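Local structure of 70 KDA protein (4B2N) at residues A[45-49]-A[294-298]; A[591-595]-A[622-626]. The protein is a dihaem rubber oxygenase, a c-type cytochrome acting as a processive dioxygenase that cleaves the polyisoprene of latex. All coordinates share one frame; numbering follows the deposited sequence.

Contact 1 of 2, residues A[45-49]-A[294-298]; sequences PRSLV and RAFKT. With HEC (heme c), chain C.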
loop_
_atom_site.group_PDB
_atom_site.type_symbol
_atom_site.label_atom_id
_atom_site.label_comp_id
_atom_site.label_asym_id
_atom_site.label_seq_id
_atom_site.Cartn_x
_atom_site.Cartn_y
_atom_site.Cartn_z
ATOM N N PRO A 45 -4.360 -20.426 -4.373
ATOM C CA PRO A 45 -5.649 -20.560 -3.725
ATOM C C PRO A 45 -6.616 -19.372 -3.815
ATOM O O PRO A 45 -7.854 -19.565 -3.677
ATOM C CB PRO A 45 -5.292 -20.872 -2.270
ATOM C CG PRO A 45 -3.921 -21.532 -2.396
ATOM C CD PRO A 45 -3.249 -20.661 -3.440
ATOM N N ARG A 46 -6.068 -18.149 -3.954
ATOM C CA ARG A 46 -6.888 -16.972 -4.217
ATOM C C ARG A 46 -7.799 -17.202 -5.402
ATOM O O ARG A 46 -8.885 -16.652 -5.423
ATOM C CB ARG A 46 -5.960 -15.778 -4.528
ATOM C CG ARG A 46 -5.041 -15.524 -3.341
ATOM C CD ARG A 46 -4.063 -14.406 -3.616
ATOM N NE ARG A 46 -3.405 -14.668 -4.916
ATOM C CZ ARG A 46 -2.817 -13.748 -5.653
ATOM N NH1 ARG A 46 -2.748 -12.505 -5.202
ATOM N NH2 ARG A 46 -2.407 -14.087 -6.865
ATOM N N SER A 47 -7.389 -18.016 -6.376
ATOM C CA SER A 47 -8.131 -18.120 -7.617
ATOM C C SER A 47 -9.302 -19.091 -7.374
ATOM O O SER A 47 -10.218 -19.155 -8.190
ATOM C CB SER A 47 -7.242 -18.637 -8.760
ATOM O OG SER A 47 -6.859 -19.982 -8.437
ATOM N N LEU A 48 -9.306 -19.767 -6.224
ATOM C CA LEU A 48 -10.417 -20.672 -5.897
ATOM C C LEU A 48 -11.605 -19.902 -5.343
ATOM O O LEU A 48 -12.714 -20.468 -5.165
ATOM C CB LEU A 48 -9.967 -21.758 -4.901
ATOM C CG LEU A 48 -8.832 -22.654 -5.438
ATOM C CD1 LEU A 48 -8.373 -23.493 -4.278
ATOM C CD2 LEU A 48 -9.186 -23.571 -6.607
ATOM N N VAL A 49 -11.399 -18.630 -5.008
ATOM C CA VAL A 49 -12.453 -17.868 -4.293
ATOM C C VAL A 49 -13.385 -17.200 -5.301
ATOM O O VAL A 49 -13.249 -16.031 -5.645
ATOM C CB VAL A 49 -11.863 -16.884 -3.273
ATOM C CG1 VAL A 49 -12.945 -16.170 -2.502
ATOM C CG2 VAL A 49 -10.876 -17.632 -2.341
ATOM N N ARG A 294 0.538 -10.751 -0.072
ATOM C CA ARG A 294 -0.153 -10.634 -1.310
ATOM C C ARG A 294 -0.743 -11.967 -1.756
ATOM O O ARG A 294 -1.759 -11.976 -2.414
ATOM C CB ARG A 294 0.830 -10.128 -2.392
ATOM C CG ARG A 294 0.179 -9.884 -3.758
ATOM C CD ARG A 294 -0.032 -8.397 -4.008
ATOM N NE ARG A 294 -1.116 -7.926 -3.118
ATOM C CZ ARG A 294 -2.407 -8.137 -3.379
ATOM N NH1 ARG A 294 -2.735 -8.759 -4.505
ATOM N NH2 ARG A 294 -3.373 -7.691 -2.544
ATOM N N ALA A 295 -0.079 -13.062 -1.393
ATOM C CA ALA A 295 -0.362 -14.407 -1.916
ATOM C C ALA A 295 -1.669 -14.912 -1.320
ATOM O O ALA A 295 -2.138 -16.004 -1.680
ATOM C CB ALA A 295 0.781 -15.375 -1.501
ATOM N N PHE A 296 -2.203 -14.184 -0.335
ATOM C CA PHE A 296 -3.434 -14.599 0.352
ATOM C C PHE A 296 -4.632 -13.700 0.109
ATOM O O PHE A 296 -5.776 -13.951 0.559
ATOM C CB PHE A 296 -3.152 -14.785 1.869
ATOM C CG PHE A 296 -2.215 -15.905 2.129
ATOM C CD1 PHE A 296 -2.704 -17.204 2.224
ATOM C CD2 PHE A 296 -0.860 -15.689 2.226
ATOM C CE1 PHE A 296 -1.821 -18.287 2.442
ATOM C CE2 PHE A 296 0.018 -16.734 2.448
ATOM C CZ PHE A 296 -0.464 -18.028 2.566
ATOM N N LYS A 297 -4.407 -12.677 -0.669
ATOM C CA LYS A 297 -5.440 -11.663 -0.848
ATOM C C LYS A 297 -6.043 -11.756 -2.219
ATOM O O LYS A 297 -5.366 -11.512 -3.228
ATOM C CB LYS A 297 -4.841 -10.277 -0.553
ATOM C CG LYS A 297 -4.432 -10.201 0.907
ATOM C CD LYS A 297 -3.593 -8.957 1.255
ATOM C CE LYS A 297 -4.545 -7.776 1.551
ATOM N NZ LYS A 297 -3.701 -6.559 1.949
ATOM N N THR A 298 -7.316 -12.117 -2.277
ATOM C CA THR A 298 -8.067 -12.137 -3.553
ATOM C C THR A 298 -8.236 -10.792 -4.190
ATOM O O THR A 298 -8.366 -10.725 -5.452
ATOM C CB THR A 298 -9.472 -12.779 -3.341
ATOM O OG1 THR A 298 -10.181 -11.962 -2.382
ATOM C CG2 THR A 298 -9.346 -14.245 -2.813
HETATM FE FE HEC C . 1.645 0.791 -3.512
HETATM C CHA HEC C . -1.433 -0.536 -2.541
HETATM C CHB HEC C . 2.240 -2.034 -5.518
HETATM C CHC HEC C . 4.388 2.340 -5.089
HETATM C CHD HEC C . 1.428 3.206 -1.179
HETATM N NA HEC C . 0.677 -0.835 -3.968
HETATM C C1A HEC C . -0.515 -1.321 -3.350
HETATM C C2A HEC C . -0.808 -2.709 -3.674
HETATM C C3A HEC C . 0.224 -3.175 -4.541
HETATM C C4A HEC C . 1.119 -2.019 -4.675
HETATM C CMA HEC C . 0.391 -4.573 -5.104
HETATM C CAA HEC C . -1.995 -3.590 -3.207
HETATM C CBA HEC C . -1.644 -4.060 -1.794
HETATM C CGA HEC C . -2.794 -4.789 -1.123
HETATM O O1A HEC C . -3.992 -4.340 -1.156
HETATM O O2A HEC C . -2.442 -5.787 -0.487
HETATM N NB HEC C . 2.916 0.292 -5.035
HETATM C C1B HEC C . 3.090 -0.880 -5.656
HETATM C C2B HEC C . 4.153 -0.926 -6.649
HETATM C C3B HEC C . 4.761 0.343 -6.539
HETATM C C4B HEC C . 3.990 0.994 -5.486
HETATM C CMB HEC C . 4.403 -2.114 -7.489
HETATM C CAB HEC C . 5.885 0.950 -7.338
HETATM C CBB HEC C . 5.610 1.113 -8.723
HETATM N NC HEC C . 2.764 2.407 -3.257
HETATM C C1C HEC C . 3.822 2.989 -3.931
HETATM C C2C HEC C . 4.336 4.221 -3.281
HETATM C C3C HEC C . 3.415 4.459 -2.148
HETATM C C4C HEC C . 2.473 3.342 -2.178
HETATM C CMC HEC C . 5.508 5.037 -3.816
HETATM C CAC HEC C . 3.406 5.585 -1.162
HETATM C CBC HEC C . 3.655 6.874 -1.644
HETATM N ND HEC C . 0.221 1.247 -2.129
HETATM C C1D HEC C . 0.312 2.268 -1.278
HETATM C C2D HEC C . -0.796 2.371 -0.383
HETATM C C3D HEC C . -1.630 1.286 -0.795
HETATM C C4D HEC C . -0.917 0.663 -1.903
HETATM C CMD HEC C . -1.083 3.325 0.719
HETATM C CAD HEC C . -2.991 1.027 -0.249
HETATM C CBD HEC C . -3.801 2.107 -1.067
HETATM C CGD HEC C . -5.235 2.125 -0.592
HETATM O O1D HEC C . -5.647 3.038 0.167
HETATM O O2D HEC C . -5.946 1.119 -0.927
HETATM O O HOH W 1 -1.667 -10.137 -6.874
#
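The guanidinium groups of Arg-46 and Arg-294 approach each other with NH1 facing NH1, and in the plane of Arg-46 the edge is taken by NH1 of Arg-294 and by a water. That water accepts from both arginines, 3.1 Å from NH1 of Arg-46 and 2.9 Å from NH1 of Arg-294, and so bridges two like charges. The edge of Arg-294 carries the same water and, through NH2, a propionate oxygen of heme c: NH2 gives O2A a hydrogen bond of 3.0 Å at 162°. NH2 also bonds to the O of Arg-299, and NH1 to OG of Ser-308. The carbonyl oxygens of Arg-294, Ala-295 and Lys-297 lie obliquely around Arg-46. NH1 of Arg-46 makes a weak hydrogen bond of 3.0 Å to the O of Arg-294. A second weak one joins NH1 of Arg-46 to the O of Lys-297 at 3.4 Å, while CD of Arg-46 packs 3.2 Å from the O of Ala-295. A side chain bent at chi3 suits this place because it is long enough to lay its aliphatic CD against the carbonyls of the bend and bring NH1 to two of them; Asp-44 forms a salt bridge with NH2 and probably offsets the charge. Beside it the methyl CG2 of Thr-298 packs against CB and CG2 of Val-49, both 3.7 Å away, the two branched side chains crossing at about a right angle, whereas OG1 of Thr-298 turns to the O of Ala-65. Lys-297 CG lies opposite its own carbonyl carbon (chi1 -64°), and the chain runs on to bring NZ to O2A at 2.8 Å. Two basic side chains thus donate to the same propionate oxygen, the arrangement of a haem-propionate binding site; Thr-286, Phe-301, Trp-302 and Arg-432 also hydrogen-bond this heme.

Contact 2 of 2, residues A[591-595]-A[622-626]; sequences ATIDI and QIKSR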
loop_
_atom_site.group_PDB
_atom_site.type_symbol
_atom_site.label_atom_id
_atom_site.label_comp_id
_atom_site.label_asym_id
_atom_site.label_seq_id
_atom_site.Cartn_x
_atom_site.Cartn_y
_atom_site.Cartn_z
ATOM N N ALA A 591 -5.394 22.611 11.283
ATOM C CA ALA A 591 -4.368 22.067 10.380
ATOM C C ALA A 591 -3.449 23.103 9.738
ATOM O O ALA A 591 -3.889 24.104 9.189
ATOM C CB ALA A 591 -5.065 21.263 9.300
ATOM N N THR A 592 -2.150 22.856 9.744
ATOM C CA THR A 592 -1.210 23.811 9.110
ATOM C C THR A 592 -1.054 23.570 7.608
ATOM O O THR A 592 -1.574 22.603 7.063
ATOM C CB THR A 592 0.160 23.684 9.779
ATOM O OG1 THR A 592 0.468 22.284 9.900
ATOM C CG2 THR A 592 0.122 24.316 11.182
ATOM N N ILE A 593 -0.336 24.444 6.935
ATOM C CA ILE A 593 -0.268 24.381 5.482
ATOM C C ILE A 593 0.321 23.053 4.934
ATOM O O ILE A 593 -0.107 22.572 3.914
ATOM C CB ILE A 593 0.496 25.601 4.972
ATOM C CG1 ILE A 593 0.240 25.791 3.486
ATOM C CG2 ILE A 593 1.982 25.566 5.351
ATOM C CD1 ILE A 593 0.956 27.037 2.972
ATOM N N ASP A 594 1.301 22.474 5.625
ATOM C CA ASP A 594 1.910 21.222 5.222
ATOM C C ASP A 594 0.905 20.042 5.414
ATOM O O ASP A 594 1.035 19.015 4.790
ATOM C CB ASP A 594 3.159 20.948 6.056
ATOM C CG ASP A 594 2.846 20.764 7.506
ATOM O OD1 ASP A 594 2.278 21.711 8.116
ATOM O OD2 ASP A 594 3.121 19.676 8.066
ATOM N N ILE A 595 -0.082 20.198 6.289
ATOM C CA ILE A 595 -1.034 19.117 6.481
ATOM C C ILE A 595 -2.161 19.212 5.431
ATOM O O ILE A 595 -2.701 18.192 4.978
ATOM C CB ILE A 595 -1.619 19.131 7.911
ATOM C CG1 ILE A 595 -0.551 18.782 8.927
ATOM C CG2 ILE A 595 -2.811 18.196 8.026
ATOM C CD1 ILE A 595 -1.025 18.928 10.389
ATOM N N GLN A 622 6.903 22.172 11.824
ATOM C CA GLN A 622 5.924 21.230 11.245
ATOM C C GLN A 622 6.462 19.817 11.261
ATOM O O GLN A 622 5.697 18.848 11.515
ATOM C CB GLN A 622 5.529 21.666 9.813
ATOM C CG GLN A 622 4.693 22.956 9.788
ATOM C CD GLN A 622 4.774 23.716 8.444
ATOM O OE1 GLN A 622 5.462 23.313 7.494
ATOM N NE2 GLN A 622 4.031 24.831 8.363
ATOM N N ILE A 623 7.781 19.675 11.073
ATOM C CA ILE A 623 8.415 18.341 11.078
ATOM C C ILE A 623 8.159 17.744 12.473
ATOM O O ILE A 623 7.785 16.585 12.580
ATOM C CB ILE A 623 9.896 18.452 10.664
ATOM C CG1 ILE A 623 9.945 18.748 9.186
ATOM C CG2 ILE A 623 10.718 17.196 10.990
ATOM C CD1 ILE A 623 11.327 19.166 8.764
ATOM N N LYS A 624 8.242 18.567 13.526
ATOM C CA LYS A 624 8.051 18.040 14.866
ATOM C C LYS A 624 6.672 17.466 15.015
ATOM O O LYS A 624 6.492 16.405 15.624
ATOM C CB LYS A 624 8.360 19.087 15.987
ATOM C CG LYS A 624 9.844 19.290 16.171
ATOM C CD LYS A 624 10.242 20.279 17.275
ATOM C CE LYS A 624 9.569 19.880 18.610
ATOM N NZ LYS A 624 10.119 20.723 19.743
ATOM N N SER A 625 5.693 18.105 14.432
ATOM C CA SER A 625 4.337 17.567 14.506
ATOM C C SER A 625 4.150 16.319 13.625
ATOM O O SER A 625 3.465 15.404 14.007
ATOM C CB SER A 625 3.393 18.670 14.069
ATOM O OG SER A 625 3.522 19.802 14.948
ATOM N N ARG A 626 4.755 16.289 12.440
ATOM C CA ARG A 626 4.669 15.100 11.528
ATOM C C ARG A 626 5.239 13.812 12.175
ATOM O O ARG A 626 4.888 12.691 11.783
ATOM C CB ARG A 626 5.469 15.336 10.221
ATOM C CG ARG A 626 4.990 16.527 9.418
ATOM C CD ARG A 626 5.817 16.594 8.070
ATOM N NE ARG A 626 4.794 17.129 7.300
ATOM C CZ ARG A 626 4.088 16.616 6.337
ATOM N NH1 ARG A 626 4.427 15.534 5.566
ATOM N NH2 ARG A 626 3.073 17.404 6.068
HETATM O O HOH W 2 2.851 19.241 10.531
#
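Asp-594 and Arg-626 form the tight part of this contact, a salt bridge in which the guanidinium grips a single carboxylate oxygen side-on. NE and NH2 of Arg-626 both donate to OD2 of Asp-594, at 3.1 Å and 3.0 Å, and the oxygen lies in the guanidinium plane. The NE bond uses the anti lone pair; the NH2 bond arrives on the same side but 28° out of the carboxylate plane. A water also donates to OD2 and to the O of Gln-622, while OG1 of Thr-592 donates to OD1 of Asp-594 at 2.6 Å. An aspartate suits the spot: its short chain, with CG set between backbone N and carbonyl carbon (chi1 64°), leaves OD1 for Thr-592 and OD2 for Arg-626.

The amide of Gln-622 lies flat over the Asp-594 carboxylate, the planes 13° apart and CD 3.2 Å from OD1, with OE1 turned back to the N of Thr-619. Beyond this the contact thins: NE2 of Gln-622 reaches CG2 of the exposed Ile-593 at 3.7 Å, and Thr-592 comes no closer than 4.3 Å, CB to NE2 of Gln-622.

Asp-217 and the O of Ser-243 hold the other end of Arg-626 through NH1, and Trp-242 bonds to the O of Asp-594. The short helix 593-596 is thus joined to the last turn of helix 620-626, with the loop residue Ile-618 packed against both Asp-594 and Arg-626.

From the N terminus, the chain passes helix 27-32 and enters the loop that carries 45-49, then runs through 244 residues, including the Cys-191 and Cys-194 attachments of the first heme c, before 294-298 closes contact 1 just ahead of strand 299-300. Contact 2 opens much later and spans only 26 intervening residues, among them helix 599-607, between helices 593-596 and 620-626. The two loops follow in series and neither nest nor cross. Contact 1 ties an N-terminal loop to a haem pocket; contact 2 joins two helices near the C-terminal end. Their centres stand 39 Å apart, on opposite sides of the chain's centre.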